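Transferrin (Manduca sexta, PDB 6WB6) binds a single ferric ion together with a carbonate anion and transports iron as the secreted transferrin of an insect. Local coordinates at residues G206-L211 against R227-L232; E248-Y251 against S257-P260; T446-I451 against R538-F543. All blocks are in the same frame, centred on the assembly; numbering follows the deposited sequence.

Contact 1: residues G206-L211 against R227-L232; sequences GALRCL and RKFFGL
Leu208 lays its CB squarely over one face of the Phe229 ring, the carbon standing 3.9 Å from the ring centroid and only 4° off the normal, a CH-pi contact of nearly ideal form. The rest of the leucine does not stay on the ring. Its CG lies anti to the carbonyl carbon (chi1 -62°), which carries the branch back along the phenylalanine side chain until CD1 meets Phe229 CB at 3.9 Å, and the two side chains run alongside in opposite senses. From helix 223-229, Phe229 reaches across to helix 203-213, its CG anti to the backbone N (chi1 -176°), and the far end of the ring, CZ, comes 4.0 Å from the carbonyl O of Leu208. Arg209 contributes just its aliphatic root, CG lying 3.9 Å from Phe229 CE1 in an oblique approach. Beyond that the arginine bends at chi3, and its NE is hydrogen-bonded to the carbonyl O of Asn200.

Phe229 is the last helical residue of helix 223-229, which ends in a Schellman motif. Leu232 N bonds to Arg227 O at 2.8 Å and Gly231 N to Lys228 O, with Gly231 as the C' residue in a positive-phi conformation. The turn leaves Phe230 beside Phe229, whose CD2 sits over the rim of one face of the Phe230 ring. Leu208 also packs on Val95 of strand 90-97 and Thr221 of strand 218-222, which places the leucine-phenylalanine pair against the mixed sheet of the first transferrin repeat. One residue beyond Arg209, Cys210 is tied through its SG to Cys114 by a disulfide, a covalent link between helix 203-213 and strand 112-114.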
ATOM      1  N   GLY A 206      -3.489 -22.101  14.095  1.00 21.79           N
ATOM      2  CA  GLY A 206      -4.890 -21.896  14.405  1.00 18.48           C
ATOM      3  C   GLY A 206      -5.823 -22.569  13.421  1.00 16.32           C
ATOM      4  O   GLY A 206      -6.913 -23.006  13.788  1.00 18.70           O
ATOM      5  N   ALA A 207      -5.415 -22.681  12.163  1.00 15.32           N
ATOM      6  CA  ALA A 207      -6.246 -23.411  11.220  1.00 15.25           C
ATOM      7  C   ALA A 207      -6.387 -24.868  11.630  1.00 15.01           C
ATOM      8  O   ALA A 207      -7.454 -25.453  11.479  1.00 19.06           O
ATOM      9  CB  ALA A 207      -5.662 -23.316   9.819  1.00 21.90           C
ATOM     10  N   LEU A 208      -5.317 -25.483  12.128  1.00 16.49           N
ATOM     11  CA  LEU A 208      -5.458 -26.858  12.581  1.00 13.78           C
ATOM     12  C   LEU A 208      -6.282 -26.919  13.864  1.00 12.15           C
ATOM     13  O   LEU A 208      -7.039 -27.867  14.062  1.00 18.05           O
ATOM     14  CB  LEU A 208      -4.076 -27.508  12.762  1.00 24.85           C
ATOM     15  CG  LEU A 208      -3.287 -27.582  11.432  1.00 17.85           C
ATOM     16  CD1 LEU A 208      -1.802 -27.574  11.601  1.00 21.22           C
ATOM     17  CD2 LEU A 208      -3.722 -28.815  10.665  1.00 15.49           C
ATOM     18  N   ARG A 209      -6.179 -25.912  14.729  1.00 21.62           N
ATOM     19  CA  ARG A 209      -7.070 -25.857  15.893  1.00 20.22           C
ATOM     20  C   ARG A 209      -8.515 -25.650  15.471  1.00 19.49           C
ATOM     21  O   ARG A 209      -9.438 -26.216  16.070  1.00 13.99           O
ATOM     22  CB  ARG A 209      -6.641 -24.739  16.840  1.00 21.28           C
ATOM     23  CG  ARG A 209      -5.290 -24.997  17.470  1.00 26.03           C
ATOM     24  CD  ARG A 209      -4.993 -24.007  18.558  1.00 27.18           C
ATOM     25  NE  ARG A 209      -4.754 -22.691  17.991  1.00 37.28           N
ATOM     26  CZ  ARG A 209      -3.554 -22.145  17.809  1.00 33.69           C
ATOM     27  NH1 ARG A 209      -2.445 -22.787  18.169  1.00 39.48           N
ATOM     28  NH2 ARG A 209      -3.467 -20.935  17.268  1.00 29.93           N
ATOM     29  N   CYS A 210      -8.735 -24.797  14.471  1.00 19.19           N
ATOM     30  CA  CYS A 210     -10.067 -24.682  13.904  1.00 24.69           C
ATOM     31  C   CYS A 210     -10.568 -26.051  13.469  1.00 18.60           C
ATOM     32  O   CYS A 210     -11.707 -26.429  13.750  1.00 23.20           O
ATOM     33  CB  CYS A 210     -10.039 -23.695  12.732  1.00 22.88           C
ATOM     34  SG  CYS A 210     -11.501 -23.673  11.683  1.00 25.20           S
ATOM     35  N   LEU A 211      -9.704 -26.830  12.836  1.00 19.98           N
ATOM     36  CA  LEU A 211     -10.094 -28.151  12.339  1.00 18.72           C
ATOM     37  C   LEU A 211     -10.263 -29.158  13.484  1.00 21.73           C
ATOM     38  O   LEU A 211     -11.233 -29.931  13.509  1.00 21.78           O
ATOM     39  CB  LEU A 211      -9.042 -28.628  11.331  1.00 19.30           C
ATOM     40  CG  LEU A 211      -9.147 -30.063  10.769  1.00 13.91           C
ATOM     41  CD1 LEU A 211     -10.261 -30.161   9.776  1.00 18.71           C
ATOM     42  CD2 LEU A 211      -7.861 -30.531  10.116  1.00 15.74           C
ATOM     43  N   ARG A 227       2.995 -30.943  10.918  1.00 21.38           N
ATOM     44  CA  ARG A 227       3.808 -31.932  11.598  1.00 23.59           C
ATOM     45  C   ARG A 227       4.011 -31.571  13.069  1.00 20.02           C
ATOM     46  O   ARG A 227       3.847 -32.419  13.944  1.00 24.44           O
ATOM     47  CB  ARG A 227       5.129 -32.069  10.854  1.00 18.56           C
ATOM     48  CG  ARG A 227       4.932 -32.723   9.531  1.00 23.37           C
ATOM     49  CD  ARG A 227       6.240 -33.048   8.839  1.00 27.87           C
ATOM     50  NE  ARG A 227       7.020 -34.026   9.580  1.00 31.84           N
ATOM     51  CZ  ARG A 227       6.812 -35.332   9.540  1.00 26.13           C
ATOM     52  NH1 ARG A 227       5.842 -35.830   8.788  1.00 24.06           N
ATOM     53  NH2 ARG A 227       7.591 -36.133  10.255  1.00 27.58           N
ATOM     54  N   LYS A 228       4.304 -30.310  13.367  1.00 21.50           N
ATOM     55  CA  LYS A 228       4.538 -29.940  14.758  1.00 28.11           C
ATOM     56  C   LYS A 228       3.263 -29.997  15.584  1.00 22.93           C
ATOM     57  O   LYS A 228       3.315 -30.294  16.782  1.00 18.85           O
ATOM     58  CB  LYS A 228       5.131 -28.542  14.840  1.00 23.68           C
ATOM     59  CG  LYS A 228       6.441 -28.446  14.157  1.00 25.63           C
ATOM     60  CD  LYS A 228       7.078 -27.092  14.362  1.00 16.29           C
ATOM     61  CE  LYS A 228       8.453 -27.129  13.795  1.00 23.03           C
ATOM     62  NZ  LYS A 228       9.005 -25.765  13.694  1.00 32.38           N
ATOM     63  N   PHE A 229       2.122 -29.718  14.964  1.00 20.47           N
ATOM     64  CA  PHE A 229       0.856 -29.798  15.676  1.00 25.53           C
ATOM     65  C   PHE A 229       0.688 -31.181  16.274  1.00 25.86           C
ATOM     66  O   PHE A 229       0.117 -31.324  17.349  1.00 18.69           O
ATOM     67  CB  PHE A 229      -0.299 -29.466  14.719  1.00 23.20           C
ATOM     68  CG  PHE A 229      -1.672 -29.421  15.372  1.00 21.18           C
ATOM     69  CD1 PHE A 229      -2.063 -28.337  16.136  1.00 20.70           C
ATOM     70  CD2 PHE A 229      -2.578 -30.438  15.166  1.00 21.04           C
ATOM     71  CE1 PHE A 229      -3.330 -28.296  16.705  1.00 28.58           C
ATOM     72  CE2 PHE A 229      -3.834 -30.411  15.732  1.00 22.12           C
ATOM     73  CZ  PHE A 229      -4.209 -29.344  16.501  1.00 27.48           C
ATOM     74  N   PHE A 230       1.211 -32.200  15.598  1.00 27.47           N
ATOM     75  CA  PHE A 230       1.127 -33.578  16.042  1.00 28.44           C
ATOM     76  C   PHE A 230       2.417 -34.064  16.676  1.00 25.45           C
ATOM     77  O   PHE A 230       2.658 -35.272  16.722  1.00 30.75           O
ATOM     78  CB  PHE A 230       0.745 -34.457  14.862  1.00 25.77           C
ATOM     79  CG  PHE A 230      -0.592 -34.099  14.260  1.00 30.19           C
ATOM     80  CD1 PHE A 230      -1.759 -34.288  14.973  1.00 22.86           C
ATOM     81  CD2 PHE A 230      -0.677 -33.562  12.990  1.00 21.64           C
ATOM     82  CE1 PHE A 230      -2.964 -33.966  14.418  1.00 22.77           C
ATOM     83  CE2 PHE A 230      -1.873 -33.243  12.443  1.00 22.47           C
ATOM     84  CZ  PHE A 230      -3.022 -33.439  13.152  1.00 17.92           C
ATOM     85  N   GLY A 231       3.269 -33.145  17.115  1.00 31.84           N
ATOM     86  CA  GLY A 231       4.509 -33.521  17.774  1.00 32.65           C
ATOM     87  C   GLY A 231       5.504 -34.204  16.869  1.00 32.96           C
ATOM     88  O   GLY A 231       6.472 -34.807  17.354  1.00 23.96           O
ATOM     89  N   LEU A 232       5.299 -34.125  15.569  1.00 25.19           N
ATOM     90  CA  LEU A 232       6.164 -34.880  14.684  1.00 21.04           C
ATOM     91  C   LEU A 232       7.436 -34.104  14.375  1.00 32.34           C
ATOM     92  O   LEU A 232       7.451 -32.871  14.440  1.00 32.20           O
ATOM     93  CB  LEU A 232       5.436 -35.213  13.399  1.00 26.41           C
ATOM     94  CG  LEU A 232       4.304 -36.214  13.614  1.00 27.03           C
ATOM     95  CD1 LEU A 232       3.466 -36.311  12.356  1.00 25.08           C
ATOM     96  CD2 LEU A 232       4.864 -37.565  13.959  1.00 28.04           C
TER

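Contact 2: residues E248-Y251 against S257-P260; sequences EFRY and SKAP
Tyr251 and Ala259 form an antiparallel hydrogen-bonded pair, each residue giving its N-H to the other's carbonyl. The two bonds are equally long but differently shaped. Tyr251 N lies 3.0 Å from Ala259 O and nearly on the line of that C=O, although the hydrogen bond is bent, with 139° at the hydrogen. Ala259 N reaches Tyr251 O, also at 3.0 Å, by a straighter bond of 160°. Tyr251 O accepts a further contact from the CA-H of Lys258, the CA standing 3.3 Å away, so that both the amide and the adjoining alpha carbon converge on this oxygen.

Arg250 and Lys258 meet through their aliphatic parts, CB to CB at 3.9 Å, and their chains cross at about a right angle. Their polar ends turn to different partners. Arg250 bends sharply at chi2 (-85°), bringing the guanidinium back over its own strand, where NH1 donates to the carbonyl O of Phe249 at 3.0 Å, from above the carbonyl plane, and also to that of Glu247. Lys258 NZ is held by the carbonyl oxygens of Lys98 and Leu100. Tyr251 CD2 and CE2 both lie 3.6 Å from Pro260 O, the ring meeting it obliquely.

The pairing makes a beta hairpin of strands 249-252 and 258-260. Strand 249-252 is in turn hydrogen-bonded antiparallel to strand 90-97 through Arg250 and Val96, while Tyr251 packs on Val93 and Val95 of that strand and on Val223, Thr226 and Arg227 of helix 223-229; Phe249 leans against Ala212 of helix 203-213.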
ATOM      1  N   GLU A 248      -5.765 -39.526  13.491  1.00 26.14           N
ATOM      2  CA  GLU A 248      -7.129 -39.037  13.315  1.00 28.10           C
ATOM      3  C   GLU A 248      -7.273 -38.072  12.146  1.00 21.17           C
ATOM      4  O   GLU A 248      -8.400 -37.697  11.815  1.00 24.70           O
ATOM      5  CB  GLU A 248      -7.607 -38.363  14.606  1.00 32.49           C
ATOM      6  CG  GLU A 248      -7.731 -39.348  15.788  1.00 34.04           C
ATOM      7  CD  GLU A 248      -8.447 -40.621  15.371  1.00 44.69           C
ATOM      8  OE1 GLU A 248      -9.592 -40.502  14.877  1.00 47.85           O
ATOM      9  OE2 GLU A 248      -7.856 -41.725  15.487  1.00 45.67           O
ATOM     10  N   PHE A 249      -6.175 -37.690  11.501  1.00 27.08           N
ATOM     11  CA  PHE A 249      -6.187 -36.680  10.455  1.00 23.22           C
ATOM     12  C   PHE A 249      -5.414 -37.188   9.258  1.00 25.65           C
ATOM     13  O   PHE A 249      -4.668 -38.162   9.343  1.00 18.51           O
ATOM     14  CB  PHE A 249      -5.595 -35.355  10.953  1.00 22.74           C
ATOM     15  CG  PHE A 249      -6.349 -34.784  12.090  1.00 22.91           C
ATOM     16  CD1 PHE A 249      -6.081 -35.196  13.385  1.00 17.49           C
ATOM     17  CD2 PHE A 249      -7.377 -33.893  11.866  1.00 19.93           C
ATOM     18  CE1 PHE A 249      -6.781 -34.698  14.432  1.00 20.47           C
ATOM     19  CE2 PHE A 249      -8.098 -33.393  12.915  1.00 24.41           C
ATOM     20  CZ  PHE A 249      -7.807 -33.814  14.212  1.00 23.46           C
ATOM     21  N   ARG A 250      -5.618 -36.511   8.133  1.00 26.39           N
ATOM     22  CA  ARG A 250      -5.015 -36.904   6.877  1.00 20.40           C
ATOM     23  C   ARG A 250      -4.798 -35.669   6.012  1.00 25.02           C
ATOM     24  O   ARG A 250      -5.561 -34.699   6.076  1.00 18.05           O
ATOM     25  CB  ARG A 250      -5.900 -37.898   6.112  1.00 22.73           C
ATOM     26  CG  ARG A 250      -6.203 -39.211   6.846  1.00 31.71           C
ATOM     27  CD  ARG A 250      -5.112 -40.260   6.669  1.00 28.80           C
ATOM     28  NE  ARG A 250      -5.560 -41.565   7.160  1.00 36.32           N
ATOM     29  CZ  ARG A 250      -5.586 -41.928   8.439  1.00 28.45           C
ATOM     30  NH1 ARG A 250      -5.186 -41.099   9.383  1.00 31.25           N
ATOM     31  NH2 ARG A 250      -6.012 -43.131   8.773  1.00 32.67           N
ATOM     32  N   TYR A 251      -3.762 -35.710   5.189  1.00 21.57           N
ATOM     33  CA  TYR A 251      -3.712 -34.779   4.087  1.00 23.41           C
ATOM     34  C   TYR A 251      -4.718 -35.251   3.054  1.00 24.20           C
ATOM     35  O   TYR A 251      -4.902 -36.448   2.855  1.00 22.76           O
ATOM     36  CB  TYR A 251      -2.328 -34.713   3.458  1.00 22.61           C
ATOM     37  CG  TYR A 251      -1.209 -34.322   4.364  1.00 16.84           C
ATOM     38  CD1 TYR A 251      -1.147 -33.069   4.943  1.00 21.70           C
ATOM     39  CD2 TYR A 251      -0.163 -35.193   4.585  1.00 26.29           C
ATOM     40  CE1 TYR A 251      -0.092 -32.720   5.764  1.00 23.71           C
ATOM     41  CE2 TYR A 251       0.884 -34.860   5.381  1.00 23.61           C
ATOM     42  CZ  TYR A 251       0.926 -33.626   5.974  1.00 19.00           C
ATOM     43  OH  TYR A 251       2.001 -33.322   6.773  1.00 20.29           O
ATOM     44  N   SER A 257      -7.395 -38.584  -2.957  1.00 27.09           N
ATOM     45  CA  SER A 257      -7.028 -39.590  -1.976  1.00 29.21           C
ATOM     46  C   SER A 257      -6.584 -38.924  -0.679  1.00 27.48           C
ATOM     47  O   SER A 257      -6.376 -37.717  -0.609  1.00 18.97           O
ATOM     48  CB  SER A 257      -5.911 -40.492  -2.509  1.00 35.00           C
ATOM     49  OG  SER A 257      -4.719 -39.771  -2.786  1.00 33.06           O
ATOM     50  N   LYS A 258      -6.475 -39.730   0.363  1.00 19.96           N
ATOM     51  CA  LYS A 258      -5.917 -39.307   1.634  1.00 24.90           C
ATOM     52  C   LYS A 258      -4.534 -39.920   1.783  1.00 25.16           C
ATOM     53  O   LYS A 258      -4.242 -40.978   1.219  1.00 38.84           O
ATOM     54  CB  LYS A 258      -6.825 -39.716   2.796  1.00 28.40           C
ATOM     55  CG  LYS A 258      -8.190 -39.057   2.712  1.00 29.99           C
ATOM     56  CD  LYS A 258      -9.062 -39.457   3.859  1.00 29.98           C
ATOM     57  CE  LYS A 258     -10.487 -39.318   3.500  1.00 26.62           C
ATOM     58  NZ  LYS A 258     -11.388 -40.002   4.489  1.00 31.82           N
ATOM     59  N   ALA A 259      -3.665 -39.211   2.489  1.00 28.68           N
ATOM     60  CA  ALA A 259      -2.326 -39.669   2.815  1.00 34.85           C
ATOM     61  C   ALA A 259      -2.073 -39.397   4.290  1.00 31.25           C
ATOM     62  O   ALA A 259      -2.543 -38.381   4.815  1.00 28.66           O
ATOM     63  CB  ALA A 259      -1.267 -38.947   1.974  1.00 35.31           C
ATOM     64  N   PRO A 260      -1.348 -40.260   4.985  1.00 28.89           N
ATOM     65  CA  PRO A 260      -1.089 -39.994   6.400  1.00 26.02           C
ATOM     66  C   PRO A 260      -0.228 -38.760   6.595  1.00 25.79           C
ATOM     67  O   PRO A 260       0.655 -38.448   5.791  1.00 26.18           O
ATOM     68  CB  PRO A 260      -0.371 -41.259   6.878  1.00 28.55           C
ATOM     69  CG  PRO A 260       0.135 -41.908   5.629  1.00 28.13           C
ATOM     70  CD  PRO A 260      -0.866 -41.590   4.580  1.00 29.28           C
TER

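Contact 3: residues T446-I451 against R538-F543; sequences TAYNKI and RGDVAF
Segment 446-451 is an irregular loop between strands 437-443 and 458-461, and it faces 538-543 as that chain runs into strand 542-545; the two backbones form no beta pairing with each other. Asp540 sits before the strand in a turn-like conformation, whereas Val541 is already extended. From the loop, Tyr448 turns its ring to Asp540: CG lies anti to the carbonyl carbon (chi1 -41°), and CZ comes 3.7 Å from Asp540 CB, which approaches the ring obliquely. Ring and carboxylate planes stand 37° apart, and Tyr448 OH is 3.4 Å from Asp540 OD1.

The contact thus joins the loop after strand 437-443 to the lead-in of strand 542-545, which lies between 437-443 (antiparallel) and 458-461 (parallel) in the mixed sheet of the second transferrin repeat. The other carboxylate oxygen, OD2, accepts a hydrogen bond from the backbone N of Lys458, which holds the carboxylate at the start of strand 458-461. Tyr448 is held from its backbone as well, its carbonyl O receiving a hydrogen bond from Arg569 NE, while its side chain rests on Leu454 and Lys457.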
ATOM      1  N   THR A 446      -4.069  36.045  22.743  1.00 32.42           N
ATOM      2  CA  THR A 446      -4.825  37.131  22.138  1.00 33.58           C
ATOM      3  C   THR A 446      -6.322  36.845  22.268  1.00 29.90           C
ATOM      4  O   THR A 446      -6.745  35.739  22.610  1.00 26.86           O
ATOM      5  CB  THR A 446      -4.427  37.356  20.674  1.00 40.17           C
ATOM      6  OG1 THR A 446      -4.564  36.148  19.909  1.00 36.31           O
ATOM      7  CG2 THR A 446      -2.996  37.861  20.593  1.00 39.02           C
ATOM      8  N   ALA A 447      -7.125  37.869  21.989  1.00 31.39           N
ATOM      9  CA  ALA A 447      -8.518  37.923  22.422  1.00 37.47           C
ATOM     10  C   ALA A 447      -9.511  37.328  21.424  1.00 41.02           C
ATOM     11  O   ALA A 447     -10.707  37.622  21.524  1.00 52.58           O
ATOM     12  CB  ALA A 447      -8.909  39.376  22.713  1.00 43.35           C
ATOM     13  N   TYR A 448      -9.072  36.488  20.489  1.00 35.85           N
ATOM     14  CA  TYR A 448      -9.946  35.965  19.444  1.00 34.54           C
ATOM     15  C   TYR A 448     -10.241  34.499  19.704  1.00 32.69           C
ATOM     16  O   TYR A 448      -9.315  33.691  19.779  1.00 32.91           O
ATOM     17  CB  TYR A 448      -9.304  36.152  18.072  1.00 39.66           C
ATOM     18  CG  TYR A 448      -8.643  37.487  17.959  1.00 40.77           C
ATOM     19  CD1 TYR A 448      -9.365  38.612  17.598  1.00 39.15           C
ATOM     20  CD2 TYR A 448      -7.292  37.630  18.248  1.00 47.26           C
ATOM     21  CE1 TYR A 448      -8.754  39.840  17.515  1.00 40.84           C
ATOM     22  CE2 TYR A 448      -6.671  38.848  18.165  1.00 41.11           C
ATOM     23  CZ  TYR A 448      -7.399  39.946  17.798  1.00 37.08           C
ATOM     24  OH  TYR A 448      -6.766  41.155  17.734  1.00 45.71           O
ATOM     25  N   ASN A 449     -11.537  34.165  19.857  1.00 33.50           N
ATOM     26  CA  ASN A 449     -11.982  32.785  20.013  1.00 30.13           C
ATOM     27  C   ASN A 449     -13.032  32.362  18.995  1.00 37.27           C
ATOM     28  O   ASN A 449     -13.476  31.212  19.035  1.00 40.07           O
ATOM     29  CB  ASN A 449     -12.574  32.556  21.407  1.00 39.45           C
ATOM     30  CG  ASN A 449     -11.702  33.086  22.490  1.00 38.98           C
ATOM     31  OD1 ASN A 449     -10.728  32.451  22.872  1.00 44.32           O
ATOM     32  ND2 ASN A 449     -12.043  34.265  22.999  1.00 50.47           N
ATOM     33  N   LYS A 450     -13.455  33.256  18.112  1.00 26.41           N
ATOM     34  CA  LYS A 450     -14.478  32.974  17.116  1.00 32.36           C
ATOM     35  C   LYS A 450     -14.409  34.088  16.073  1.00 30.42           C
ATOM     36  O   LYS A 450     -13.746  35.111  16.275  1.00 31.54           O
ATOM     37  CB  LYS A 450     -15.860  32.856  17.765  1.00 28.51           C
ATOM     38  CG  LYS A 450     -16.307  34.086  18.521  1.00 38.10           C
ATOM     39  CD  LYS A 450     -17.793  33.993  18.939  1.00 31.57           C
ATOM     40  CE  LYS A 450     -18.340  35.351  19.348  1.00 38.37           C
ATOM     41  NZ  LYS A 450     -19.720  35.550  18.787  1.00 60.42           N
ATOM     42  N   ILE A 451     -15.119  33.895  14.962  1.00 35.73           N
ATOM     43  CA  ILE A 451     -14.809  34.692  13.779  1.00 33.39           C
ATOM     44  C   ILE A 451     -15.245  36.143  13.947  1.00 28.51           C
ATOM     45  O   ILE A 451     -14.577  37.052  13.450  1.00 31.80           O
ATOM     46  CB  ILE A 451     -15.415  34.064  12.514  1.00 36.59           C
ATOM     47  CG1 ILE A 451     -14.900  34.802  11.266  1.00 25.66           C
ATOM     48  CG2 ILE A 451     -16.957  34.062  12.575  1.00 32.31           C
ATOM     49  CD1 ILE A 451     -13.370  34.774  11.090  1.00 28.66           C
ATOM     50  N   ARG A 538       1.352  42.760  12.298  1.00 28.26           N
ATOM     51  CA  ARG A 538       0.711  43.340  11.126  1.00 27.75           C
ATOM     52  C   ARG A 538      -0.583  42.624  10.793  1.00 30.22           C
ATOM     53  O   ARG A 538      -1.378  43.136   9.996  1.00 29.38           O
ATOM     54  CB  ARG A 538       1.653  43.290   9.919  1.00 30.88           C
ATOM     55  CG  ARG A 538       2.941  44.068  10.122  1.00 29.95           C
ATOM     56  CD  ARG A 538       3.760  44.129   8.838  1.00 32.12           C
ATOM     57  NE  ARG A 538       4.787  43.091   8.807  1.00 35.19           N
ATOM     58  CZ  ARG A 538       4.919  42.152   7.872  1.00 37.15           C
ATOM     59  NH1 ARG A 538       4.098  42.081   6.833  1.00 30.00           N
ATOM     60  NH2 ARG A 538       5.912  41.278   7.973  1.00 39.42           N
ATOM     61  N   GLY A 539      -0.775  41.435  11.353  1.00 31.36           N
ATOM     62  CA  GLY A 539      -2.069  40.790  11.348  1.00 30.95           C
ATOM     63  C   GLY A 539      -2.282  40.109  12.683  1.00 29.18           C
ATOM     64  O   GLY A 539      -1.328  39.798  13.397  1.00 33.28           O
ATOM     65  N   ASP A 540      -3.554  39.905  13.022  1.00 33.89           N
ATOM     66  CA  ASP A 540      -3.964  39.283  14.281  1.00 41.64           C
ATOM     67  C   ASP A 540      -4.281  37.802  14.125  1.00 35.58           C
ATOM     68  O   ASP A 540      -4.610  37.135  15.114  1.00 32.10           O
ATOM     69  CB  ASP A 540      -5.189  40.018  14.838  1.00 35.19           C
ATOM     70  CG  ASP A 540      -4.995  41.517  14.858  1.00 37.01           C
ATOM     71  OD1 ASP A 540      -4.199  41.974  15.704  1.00 31.35           O
ATOM     72  OD2 ASP A 540      -5.588  42.226  14.002  1.00 31.95           O
ATOM     73  N   VAL A 541      -4.202  37.284  12.903  1.00 30.91           N
ATOM     74  CA  VAL A 541      -4.477  35.881  12.617  1.00 33.89           C
ATOM     75  C   VAL A 541      -3.837  35.568  11.271  1.00 29.13           C
ATOM     76  O   VAL A 541      -3.869  36.393  10.354  1.00 28.92           O
ATOM     77  CB  VAL A 541      -6.001  35.609  12.622  1.00 28.41           C
ATOM     78  CG1 VAL A 541      -6.698  36.465  11.556  1.00 35.82           C
ATOM     79  CG2 VAL A 541      -6.311  34.127  12.403  1.00 32.53           C
ATOM     80  N   ALA A 542      -3.241  34.382  11.153  1.00 27.63           N
ATOM     81  CA  ALA A 542      -2.608  33.971   9.902  1.00 28.63           C
ATOM     82  C   ALA A 542      -3.337  32.763   9.333  1.00 24.84           C
ATOM     83  O   ALA A 542      -3.340  31.700   9.953  1.00 27.27           O
ATOM     84  CB  ALA A 542      -1.128  33.643  10.103  1.00 20.66           C
ATOM     85  N   PHE A 543      -3.946  32.925   8.153  1.00 23.04           N
ATOM     86  CA  PHE A 543      -4.564  31.812   7.423  1.00 26.98           C
ATOM     87  C   PHE A 543      -3.488  31.176   6.551  1.00 24.56           C
ATOM     88  O   PHE A 543      -3.140  31.685   5.476  1.00 19.19           O
ATOM     89  CB  PHE A 543      -5.751  32.265   6.585  1.00 26.90           C
ATOM     90  CG  PHE A 543      -6.789  32.986   7.372  1.00 28.09           C
ATOM     91  CD1 PHE A 543      -7.816  32.287   7.995  1.00 34.17           C
ATOM     92  CD2 PHE A 543      -6.729  34.365   7.523  1.00 26.13           C
ATOM     93  CE1 PHE A 543      -8.767  32.954   8.748  1.00 23.40           C
ATOM     94  CE2 PHE A 543      -7.673  35.035   8.286  1.00 29.36           C
ATOM     95  CZ  PHE A 543      -8.692  34.330   8.891  1.00 26.49           C
TER

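In the fold
Contacts 1 and 2 are neighbours in the first transferrin repeat, their centres about 13 Å apart. They meet directly: Phe230 CE1 lies 3.5 Å from Phe249 CD1, and Leu211 CD2 is 3.8 Å from Phe249 CD2, so the hairpin strand packs against helix 203-213 and the turn after helix 223-229. Contact 1 shares helix 203-213 with the iron ligand Tyr204: the Leu208 side chain is about 6 Å from that of Tyr204 and about 13 Å from the ferric ion. In contact 2, Tyr251 is about 11 Å from Tyr90, side chain to side chain. Contact 3 belongs to the second repeat, its centre about 65 Å from that of contact 1, away from the annotated sites.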